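Local coordinates for DUF2179 domain-containing protein (Eubacterium ventriosum, PDB 3HLU), which is of unknown function, this chain being the C-terminal DUF2179 domain of a probable YitT-family membrane protein, at residues Ala22-Met25 against Leu26-Asp30. Sequence-based numbering, arbitrary orientation.
Sequences ADRM and LQELD
Arg24 and Glu28 stand one turn apart on helix 18-28 and join in an i to i+4 salt bridge, with Arg24 NH2 3.2 Å from Glu28 OE1. That oxygen offers its syn lone pair and lies close to the guanidinium plane, although carboxylate and guanidinium are turned 52° against each other. Arg24 NE adds weak bonds to both carboxylate oxygens, so the carboxylate meets the NE–NH2 edge. In Arg24, CG is anti to the carbonyl carbon and the chain bends at chi3 (57°), which swings that edge toward Glu28; the glutamate reaches back with its chain extended beyond CG. Arginine suits this border position: its side chain touches Leu65 of helix 56-67, while NH2 also forms a long, weak ion pair with Glu68. In the backbone, Glu28 N donates to Arg24 O at 3.0 Å. The unbranched methionine chain of Met25, carried here as selenomethionine, suits the buried face, packing on Val62 and on Cys52 of strand 48-54. With an alanine at Arg24, Glu28 would probably lose this cationic mate and its carboxylate would be freer to turn. Opposite charges thus link successive turns, from partly exposed Arg24 to exposed Glu28, while nonpolar Met25 faces the core.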
loop_
_atom_site.group_PDB
_atom_site.type_symbol
_atom_site.label_atom_id
_atom_site.label_comp_id
_atom_site.label_asym_id
_atom_site.label_seq_id
_atom_site.Cartn_x
_atom_site.Cartn_y
_atom_site.Cartn_z
ATOM N N ALA A 22 -4.344 10.303 -10.226
ATOM C CA ALA A 22 -4.936 11.222 -9.270
ATOM C C ALA A 22 -5.683 12.336 -9.975
ATOM O O ALA A 22 -6.760 12.714 -9.538
ATOM C CB ALA A 22 -3.885 11.791 -8.355
ATOM N N ASP A 23 -5.129 12.854 -11.069
ATOM C CA ASP A 23 -5.780 13.947 -11.784
ATOM C C ASP A 23 -7.086 13.495 -12.425
ATOM O O ASP A 23 -8.106 14.166 -12.294
ATOM C CB ASP A 23 -4.849 14.593 -12.826
ATOM C CG ASP A 23 -3.746 15.466 -12.185
ATOM O OD1 ASP A 23 -3.827 15.774 -10.962
ATOM O OD2 ASP A 23 -2.785 15.834 -12.915
ATOM N N ARG A 24 -7.056 12.354 -13.104
ATOM C CA ARG A 24 -8.253 11.829 -13.749
ATOM C C ARG A 24 -9.319 11.422 -12.740
ATOM O O ARG A 24 -10.508 11.416 -13.051
ATOM C CB ARG A 24 -7.912 10.647 -14.655
ATOM C CG ARG A 24 -7.047 11.013 -15.841
ATOM C CD ARG A 24 -6.953 9.866 -16.844
ATOM N NE ARG A 24 -8.266 9.431 -17.324
ATOM C CZ ARG A 24 -8.462 8.386 -18.129
ATOM N NH1 ARG A 24 -7.431 7.663 -18.551
ATOM N NH2 ARG A 24 -9.690 8.055 -18.513
HETATM N N MSE A 25 -8.897 11.073 -11.532
HETATM C CA MSE A 25 -9.844 10.712 -10.485
HETATM C C MSE A 25 -10.639 11.939 -10.080
HETATM O O MSE A 25 -11.849 11.864 -9.828
HETATM C CB MSE A 25 -9.117 10.144 -9.270
HETATM C CG MSE A 25 -8.806 8.663 -9.363
HETATM SE SE MSE A 25 -7.817 8.025 -7.813
HETATM C CE MSE A 25 -9.296 7.603 -6.624
ATOM N N LEU A 26 -9.930 13.067 -10.025
ATOM C CA LEU A 26 -10.498 14.363 -9.680
ATOM C C LEU A 26 -11.339 14.961 -10.798
ATOM O O LEU A 26 -12.365 15.580 -10.544
ATOM C CB LEU A 26 -9.390 15.361 -9.349
ATOM C CG LEU A 26 -9.896 16.809 -9.445
ATOM C CD1 LEU A 26 -10.901 17.108 -8.325
ATOM C CD2 LEU A 26 -8.756 17.825 -9.425
ATOM N N GLN A 27 -10.885 14.812 -12.034
ATOM C CA GLN A 27 -11.557 15.459 -13.141
ATOM C C GLN A 27 -12.818 14.715 -13.496
ATOM O O GLN A 27 -13.883 15.318 -13.616
ATOM C CB GLN A 27 -10.637 15.568 -14.350
ATOM C CG GLN A 27 -9.708 16.784 -14.289
ATOM C CD GLN A 27 -8.366 16.536 -14.977
ATOM O OE1 GLN A 27 -8.189 15.538 -15.710
ATOM N NE2 GLN A 27 -7.408 17.437 -14.735
ATOM N N GLU A 28 -12.703 13.400 -13.633
ATOM C CA GLU A 28 -13.764 12.610 -14.232
ATOM C C GLU A 28 -14.653 11.904 -13.229
ATOM O O GLU A 28 -15.737 11.438 -13.585
ATOM C CB GLU A 28 -13.169 11.606 -15.208
ATOM C CG GLU A 28 -12.421 12.284 -16.329
ATOM C CD GLU A 28 -11.362 11.402 -16.951
ATOM O OE1 GLU A 28 -11.500 10.162 -16.834
ATOM O OE2 GLU A 28 -10.400 11.954 -17.552
ATOM N N LEU A 29 -14.199 11.819 -11.978
ATOM C CA LEU A 29 -14.999 11.213 -10.910
ATOM C C LEU A 29 -15.174 12.147 -9.695
ATOM O O LEU A 29 -15.807 11.790 -8.708
ATOM C CB LEU A 29 -14.402 9.878 -10.501
ATOM C CG LEU A 29 -14.054 8.973 -11.687
ATOM C CD1 LEU A 29 -13.295 7.729 -11.210
ATOM C CD2 LEU A 29 -15.304 8.594 -12.480
ATOM N N ASP A 30 -14.628 13.354 -9.786
ATOM C CA ASP A 30 -14.802 14.362 -8.737
ATOM C C ASP A 30 -14.396 13.858 -7.368
ATOM O O ASP A 30 -14.890 14.342 -6.345
ATOM C CB ASP A 30 -16.250 14.866 -8.689
ATOM C CG ASP A 30 -16.757 15.310 -10.045
ATOM O OD1 ASP A 30 -16.515 16.493 -10.416
ATOM O OD2 ASP A 30 -17.395 14.469 -10.734
#